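Local atomic coordinates of Methylcobalamin\: coenzyme M methyltransferase (Methanosarcina mazei, PDB entry 4AY7), a protein that transfers the methyl group of a methylated corrinoid to coenzyme M in methanogenesis, with zinc as cofactor. Residues A[312-315]-A[316-320]; A[179-182]-A[183-187]; A[138-141]-A[142-146]. All coordinates share one frame; numbering follows the deposited sequence.

Interaction 1 of 3, residues A[312-315]-A[316-320]. With MG (magnesium ion), chain D.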
loop_
_atom_site.group_PDB
_atom_site.type_symbol
_atom_site.label_atom_id
_atom_site.label_comp_id
_atom_site.label_asym_id
_atom_site.label_seq_id
_atom_site.Cartn_x
_atom_site.Cartn_y
_atom_site.Cartn_z
ATOM N N GLU A 312 -2.258 -2.928 22.416
ATOM C CA GLU A 312 -2.041 -4.332 22.183
ATOM C C GLU A 312 -1.014 -4.667 21.041
ATOM O O GLU A 312 -0.167 -5.516 21.238
ATOM C CB GLU A 312 -3.354 -5.063 21.958
ATOM C CG GLU A 312 -3.155 -6.546 21.970
ATOM C CD GLU A 312 -4.408 -7.352 22.271
ATOM O OE1 GLU A 312 -5.438 -6.784 22.774
ATOM O OE2 GLU A 312 -4.315 -8.610 22.012
ATOM N N ALA A 313 -1.122 -4.059 19.860
ATOM C CA ALA A 313 -0.129 -4.209 18.830
ATOM C C ALA A 313 1.282 -3.765 19.242
ATOM O O ALA A 313 2.283 -4.484 19.002
ATOM C CB ALA A 313 -0.581 -3.492 17.562
ATOM N N LEU A 314 1.377 -2.637 19.941
ATOM C CA LEU A 314 2.653 -2.185 20.436
ATOM C C LEU A 314 3.263 -3.192 21.414
ATOM O O LEU A 314 4.446 -3.520 21.283
ATOM C CB LEU A 314 2.548 -0.800 21.097
ATOM C CG LEU A 314 2.173 0.326 20.119
ATOM C CD1 LEU A 314 1.740 1.597 20.886
ATOM C CD2 LEU A 314 3.418 0.582 19.299
ATOM N N GLU A 315 2.458 -3.691 22.343
ATOM C CA GLU A 315 2.943 -4.674 23.327
ATOM C C GLU A 315 3.375 -5.986 22.673
ATOM O O GLU A 315 4.332 -6.658 23.129
ATOM C CB GLU A 315 1.836 -4.926 24.357
ATOM C CG GLU A 315 1.631 -3.698 25.204
ATOM C CD GLU A 315 0.609 -3.941 26.267
ATOM O OE1 GLU A 315 -0.284 -4.801 25.958
ATOM O OE2 GLU A 315 0.696 -3.254 27.319
ATOM N N GLY A 316 2.728 -6.267 21.550
ATOM C CA GLY A 316 2.889 -7.454 20.754
ATOM C C GLY A 316 4.087 -7.378 19.862
ATOM O O GLY A 316 4.428 -8.372 19.189
ATOM N N GLY A 317 4.705 -6.217 19.798
ATOM C CA GLY A 317 5.922 -6.021 19.027
ATOM C C GLY A 317 5.837 -5.513 17.591
ATOM O O GLY A 317 6.807 -5.655 16.811
ATOM N N ILE A 318 4.683 -4.948 17.199
ATOM C CA ILE A 318 4.565 -4.313 15.901
ATOM C C ILE A 318 5.717 -3.359 15.672
ATOM O O ILE A 318 6.196 -2.721 16.609
ATOM C CB ILE A 318 3.203 -3.581 15.796
ATOM C CG1 ILE A 318 2.754 -3.577 14.359
ATOM C CG2 ILE A 318 3.239 -2.139 16.384
ATOM C CD1 ILE A 318 2.184 -4.926 13.878
ATOM N N ASP A 319 6.228 -3.322 14.447
ATOM C CA ASP A 319 7.357 -2.514 14.118
ATOM C C ASP A 319 7.025 -1.106 13.718
ATOM O O ASP A 319 7.812 -0.174 13.930
ATOM C CB ASP A 319 8.190 -3.235 13.084
ATOM C CG ASP A 319 8.640 -4.591 13.574
ATOM O OD1 ASP A 319 9.444 -4.584 14.517
ATOM O OD2 ASP A 319 8.150 -5.654 13.144
ATOM N N VAL A 320 5.909 -0.966 13.040
ATOM C CA VAL A 320 5.339 0.301 12.601
ATOM C C VAL A 320 3.831 0.250 12.893
ATOM O O VAL A 320 3.126 -0.654 12.387
ATOM C CB VAL A 320 5.531 0.588 11.109
ATOM C CG1 VAL A 320 4.689 1.816 10.701
ATOM C CG2 VAL A 320 7.046 0.776 10.747
HETATM MG MG MG D . 10.776 -4.907 16.225
HETATM O O HOH W 1 6.420 -2.569 19.362
HETATM O O HOH W 2 9.497 -5.455 17.778
HETATM O O HOH W 3 11.142 -2.948 16.598
#
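Helix 303-315 ends in a Schellman motif: Ile-318 N reaches back to Ala-313 O at 3.0 Å in a nearly straight bond (165°), and Gly-317 N donates to Leu-314 O at 3.1 Å. The second bond comes from above the carbonyl plane rather than along a lone pair. Gly-317 makes the turn with positive phi (94°), where a side chain would be jammed against the preceding carbonyl oxygen. Gly-316, still close to helical in its backbone, gives only weak bonds to Glu-312 O and Ala-313 O; a beta carbon there would come tight against Glu-312 O. Ile-318 then folds back over the helix end. Its CB lies 3.5 Å from Ala-313 O and 4.2 Å from Ala-313 CB, while CG2, set between its own backbone N and carbonyl carbon, meets Leu-314 CD2 at 4.0 Å, the two side chains crossing obliquely. Leu-288 of strand 287-292 and Phe-346 of the C-terminal helix pack on Ile-318 and Leu-314 respectively. A water donates to both Leu-314 O and Ile-318 O, bridging helix end and loop. Beyond this apolar contact, Asp-319 points away from the helix and binds magnesium through OD1 at 2.2 Å; one of the waters on the metal also donates to Gly-317 O. Asp-319 OD2 is held by a salt bridge to Lys-279 and a hydrogen bond from Leu-288 N. The arrangement is a glycine-terminated Schellman cap leading from a helix of the TIM barrel into strand 320-323, with a magnesium site on its connecting loop.

Interaction 2 of 3, residues A[179-182]-A[183-187]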
loop_
_atom_site.group_PDB
_atom_site.type_symbol
_atom_site.label_atom_id
_atom_site.label_comp_id
_atom_site.label_asym_id
_atom_site.label_seq_id
_atom_site.Cartn_x
_atom_site.Cartn_y
_atom_site.Cartn_z
ATOM N N ASP A 179 1.349 -20.698 -19.139
ATOM C CA ASP A 179 2.235 -19.841 -19.925
ATOM C C ASP A 179 1.693 -18.437 -20.024
ATOM O O ASP A 179 2.461 -17.475 -20.059
ATOM C CB ASP A 179 2.415 -20.331 -21.343
ATOM C CG ASP A 179 3.643 -21.093 -21.526
ATOM O OD1 ASP A 179 4.022 -21.812 -20.578
ATOM O OD2 ASP A 179 4.242 -21.028 -22.620
ATOM N N LEU A 180 0.378 -18.317 -20.217
ATOM C CA LEU A 180 -0.240 -17.003 -20.316
ATOM C C LEU A 180 -0.265 -16.269 -18.958
ATOM O O LEU A 180 0.049 -15.092 -18.809
ATOM C CB LEU A 180 -1.674 -17.098 -20.916
ATOM C CG LEU A 180 -1.864 -17.561 -22.355
ATOM C CD1 LEU A 180 -3.370 -17.655 -22.601
ATOM C CD2 LEU A 180 -1.226 -16.627 -23.381
ATOM N N LEU A 181 -0.650 -17.002 -17.952
ATOM C CA LEU A 181 -0.467 -16.546 -16.594
ATOM C C LEU A 181 0.944 -15.963 -16.339
ATOM O O LEU A 181 1.077 -14.811 -15.847
ATOM C CB LEU A 181 -0.735 -17.651 -15.588
ATOM C CG LEU A 181 -0.815 -17.087 -14.184
ATOM C CD1 LEU A 181 -2.247 -16.801 -13.781
ATOM C CD2 LEU A 181 -0.211 -18.095 -13.204
ATOM N N GLU A 182 1.983 -16.737 -16.678
ATOM C CA GLU A 182 3.343 -16.227 -16.528
ATOM C C GLU A 182 3.764 -15.077 -17.380
ATOM O O GLU A 182 4.463 -14.177 -16.903
ATOM C CB GLU A 182 4.383 -17.342 -16.677
ATOM C CG GLU A 182 4.372 -18.323 -15.523
ATOM C CD GLU A 182 5.590 -19.248 -15.617
ATOM O OE1 GLU A 182 6.758 -18.761 -15.768
ATOM O OE2 GLU A 182 5.358 -20.463 -15.617
ATOM N N GLN A 183 3.296 -15.042 -18.619
ATOM C CA GLN A 183 3.593 -13.880 -19.466
ATOM C C GLN A 183 2.996 -12.613 -18.886
ATOM O O GLN A 183 3.662 -11.583 -18.855
ATOM C CB GLN A 183 3.068 -14.096 -20.867
ATOM C CG GLN A 183 3.639 -13.083 -21.805
ATOM C CD GLN A 183 3.144 -13.288 -23.211
ATOM O OE1 GLN A 183 2.539 -14.345 -23.570
ATOM N NE2 GLN A 183 3.432 -12.299 -24.044
ATOM N N ALA A 184 1.750 -12.691 -18.413
ATOM C CA ALA A 184 1.118 -11.504 -17.797
ATOM C C ALA A 184 1.811 -11.004 -16.536
ATOM O O ALA A 184 2.019 -9.784 -16.328
ATOM C CB ALA A 184 -0.356 -11.799 -17.515
ATOM N N LEU A 185 2.134 -11.946 -15.655
ATOM C CA LEU A 185 2.887 -11.656 -14.452
ATOM C C LEU A 185 4.203 -11.013 -14.790
ATOM O O LEU A 185 4.540 -10.012 -14.205
ATOM C CB LEU A 185 3.108 -12.939 -13.665
ATOM C CG LEU A 185 1.822 -13.451 -13.003
ATOM C CD1 LEU A 185 2.009 -14.876 -12.468
ATOM C CD2 LEU A 185 1.457 -12.534 -11.845
ATOM N N ASP A 186 4.894 -11.474 -15.827
ATOM C CA ASP A 186 6.145 -10.864 -16.198
ATOM C C ASP A 186 6.021 -9.452 -16.717
ATOM O O ASP A 186 6.817 -8.586 -16.345
ATOM C CB ASP A 186 6.929 -11.764 -17.211
ATOM C CG ASP A 186 7.488 -13.074 -16.523
ATOM O OD1 ASP A 186 7.480 -13.158 -15.261
ATOM O OD2 ASP A 186 7.861 -14.009 -17.259
ATOM N N ILE A 187 5.041 -9.187 -17.584
ATOM C CA ILE A 187 4.810 -7.827 -18.056
ATOM C C ILE A 187 4.390 -6.933 -16.881
ATOM O O ILE A 187 4.916 -5.807 -16.743
ATOM C CB ILE A 187 3.697 -7.769 -19.114
ATOM C CG1 ILE A 187 4.115 -8.572 -20.375
ATOM C CG2 ILE A 187 3.371 -6.338 -19.474
ATOM C CD1 ILE A 187 2.959 -9.071 -21.217
HETATM O O HOH W 4 2.389 -16.759 -23.283
#
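Leu-181 and Leu-185, one turn apart on helix 178-202, lie side by side and point the same way, with Leu-181 CG 4.0 Å from Leu-185 CD1. This is the tight flank. Leu-185 CG stands beside its own backbone N, anti to the carbonyl carbon (chi1 -72°), which brings it to 3.2 Å from Leu-181 O, close to the carbonyl oxygen that already accepts Leu-185 N at 3.1 Å. Ala-184 is packed just as plainly: its methyl carbon sits 3.6 Å from Leu-180 O, while its N donates to that same oxygen almost straight (170°). With the bonds from Gln-183 N to Asp-179 O and from Asp-186 N to Glu-182 O, the regular i to i+4 ladder runs unbroken through the contact.

The other flank is looser and polar. Gln-183 is an extended, exposed chain that touches Leu-115 of a loop, and the water between its OE1 and Asp-179 O is only doubtful evidence of a bridge, one leg being weak and the other implausibly short. Asp-186 curls back so that its OD2 comes to 3.4 Å from Glu-182 O, two acceptors near each other without a bond. The carboxylates of Glu-182 and Asp-186 are 5.1 Å apart from OE1 to OD2, and their like charges are probably offset by Arg-231, which makes a salt bridge with each. Arg-231 belongs to helix 221-238, so the acidic edge is tied to the next helix along the chain. On the apolar flank Phe-227 of that same helix and Phe-170 of helix 167-176 pack on both leucines, and Ala-161 and Val-165 of helix 157-165 lie against Leu-185 and Ala-184.

Interaction 3 of 3, residues A[138-141]-A[142-146]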
loop_
_atom_site.group_PDB
_atom_site.type_symbol
_atom_site.label_atom_id
_atom_site.label_comp_id
_atom_site.label_asym_id
_atom_site.label_seq_id
_atom_site.Cartn_x
_atom_site.Cartn_y
_atom_site.Cartn_z
ATOM N N LYS A 138 6.584 15.446 -5.683
ATOM C CA LYS A 138 7.490 16.625 -5.646
ATOM C C LYS A 138 6.897 17.789 -4.895
ATOM O O LYS A 138 7.591 18.488 -4.153
ATOM C CB LYS A 138 7.827 17.067 -7.052
ATOM C CG LYS A 138 8.590 15.982 -7.792
ATOM C CD LYS A 138 8.724 16.329 -9.267
ATOM C CE LYS A 138 8.564 15.086 -10.165
ATOM N NZ LYS A 138 7.828 15.541 -11.376
ATOM N N ILE A 139 5.602 17.998 -5.060
ATOM C CA ILE A 139 4.919 19.065 -4.298
ATOM C C ILE A 139 4.962 18.773 -2.787
ATOM O O ILE A 139 5.203 19.673 -1.984
ATOM C CB ILE A 139 3.484 19.190 -4.691
ATOM C CG1 ILE A 139 3.387 19.658 -6.161
ATOM C CG2 ILE A 139 2.733 20.202 -3.806
ATOM C CD1 ILE A 139 1.942 19.674 -6.644
ATOM N N ILE A 140 4.659 17.530 -2.411
ATOM C CA ILE A 140 4.759 17.081 -0.978
ATOM C C ILE A 140 6.181 17.287 -0.404
ATOM O O ILE A 140 6.349 17.991 0.574
ATOM C CB ILE A 140 4.331 15.615 -0.815
ATOM C CG1 ILE A 140 2.832 15.529 -1.114
ATOM C CG2 ILE A 140 4.753 15.045 0.572
ATOM C CD1 ILE A 140 2.343 14.092 -1.339
ATOM N N ARG A 141 7.193 16.789 -1.113
ATOM C CA ARG A 141 8.574 16.991 -0.719
ATOM C C ARG A 141 8.921 18.447 -0.509
ATOM O O ARG A 141 9.549 18.811 0.478
ATOM C CB ARG A 141 9.559 16.394 -1.718
ATOM C CG ARG A 141 11.010 16.615 -1.305
ATOM C CD ARG A 141 11.392 15.939 0.033
ATOM N NE ARG A 141 11.300 14.482 -0.043
ATOM C CZ ARG A 141 10.982 13.660 0.987
ATOM N NH1 ARG A 141 10.651 14.149 2.188
ATOM N NH2 ARG A 141 10.968 12.331 0.818
ATOM N N GLU A 142 8.509 19.308 -1.413
ATOM C CA GLU A 142 8.868 20.688 -1.277
ATOM C C GLU A 142 8.234 21.276 -0.037
ATOM O O GLU A 142 8.824 22.136 0.576
ATOM C CB GLU A 142 8.448 21.499 -2.530
ATOM C CG GLU A 142 8.863 22.954 -2.434
ATOM C CD GLU A 142 8.808 23.689 -3.772
ATOM O OE1 GLU A 142 8.109 23.224 -4.748
ATOM O OE2 GLU A 142 9.459 24.765 -3.832
ATOM N N LYS A 143 7.030 20.851 0.303
ATOM C CA LYS A 143 6.333 21.437 1.455
ATOM C C LYS A 143 6.837 20.896 2.790
ATOM O O LYS A 143 6.978 21.649 3.750
ATOM C CB LYS A 143 4.844 21.181 1.434
ATOM C CG LYS A 143 4.121 22.316 2.139
ATOM C CD LYS A 143 3.175 21.852 3.221
ATOM C CE LYS A 143 2.513 23.070 3.898
ATOM N NZ LYS A 143 1.079 22.713 4.158
ATOM N N VAL A 144 7.004 19.596 2.890
ATOM C CA VAL A 144 7.424 19.010 4.171
ATOM C C VAL A 144 8.940 18.945 4.401
ATOM O O VAL A 144 9.396 18.770 5.551
ATOM C CB VAL A 144 6.866 17.600 4.345
ATOM C CG1 VAL A 144 5.369 17.643 4.252
ATOM C CG2 VAL A 144 7.519 16.594 3.357
ATOM N N GLY A 145 9.734 19.067 3.334
ATOM C CA GLY A 145 11.165 19.028 3.507
ATOM C C GLY A 145 11.714 17.606 3.663
ATOM O O GLY A 145 10.976 16.584 3.464
ATOM N N PRO A 146 13.014 17.519 3.953
ATOM C CA PRO A 146 13.704 16.269 3.822
ATOM C C PRO A 146 13.454 15.310 4.980
ATOM O O PRO A 146 13.725 14.126 4.816
ATOM C CB PRO A 146 15.192 16.683 3.771
ATOM C CG PRO A 146 15.247 17.971 4.525
ATOM C CD PRO A 146 13.915 18.633 4.324
#
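Arg-141 curls round the end of helix 130-144 and sets its guanidinium edge-on to Gly-145 O, the oxygen lying near the plane of the group and NH1 donating to it at 2.8 Å (149°). The bends at chi2 and chi3, 62° and 64°, turn the chain back along the helix end, so that CD also passes 3.5 Å from Gly-145 O. Gly-145 N in turn donates to Arg-141 O at 2.9 Å, so the two residues are joined by side chain and backbone alike. Gly-145 leaves the helix with positive phi, where a beta carbon would be jammed against the preceding carbonyl oxygen and would also clash with Pro-146 CD. On the apolar face Ile-140 and Val-144 meet CG2 to CG2 at 4.2 Å, and the Val-144 CG2 methyl rests 3.3 Å from Ile-140 O, the acceptor of Val-144 N; Leu-67 of helix 59-71 packs on both. NH1 of Arg-141 has a further bond to Val-148 O, and NH2 makes a salt bridge with Asp-205 and bonds Gly-203 O. A leucine in place of Arg-141 would probably leave Gly-145 O and Val-148 O without this donor and Asp-205 without this counter-charge, freeing the turn to shift. One cation thus gathers carbonyl oxygens and a carboxylate, pinning the exit from this helix to the loop before strand 206-210.

Overall arrangement
All three contacts are local ones on the helical shell of the barrel, in series along the chain, and none touches another; the nearest pair, interactions 1 and 3, stay about 16 Å apart (nearest atoms). Interactions 1 and 2 are partly buried and lie on opposite sides of the chain's centre, whereas interaction 3 is a surface contact. Interactions 1 and 3 both close a helix through a glycine of positive phi, but the first is tightened by aliphatic packing beside a metal site and the third by an arginine. Interaction 2 lies in the first turns of its helix, leucine-packed on one flank and acidic on the other. Gly-203, which Arg-141 grips, directly follows that helix.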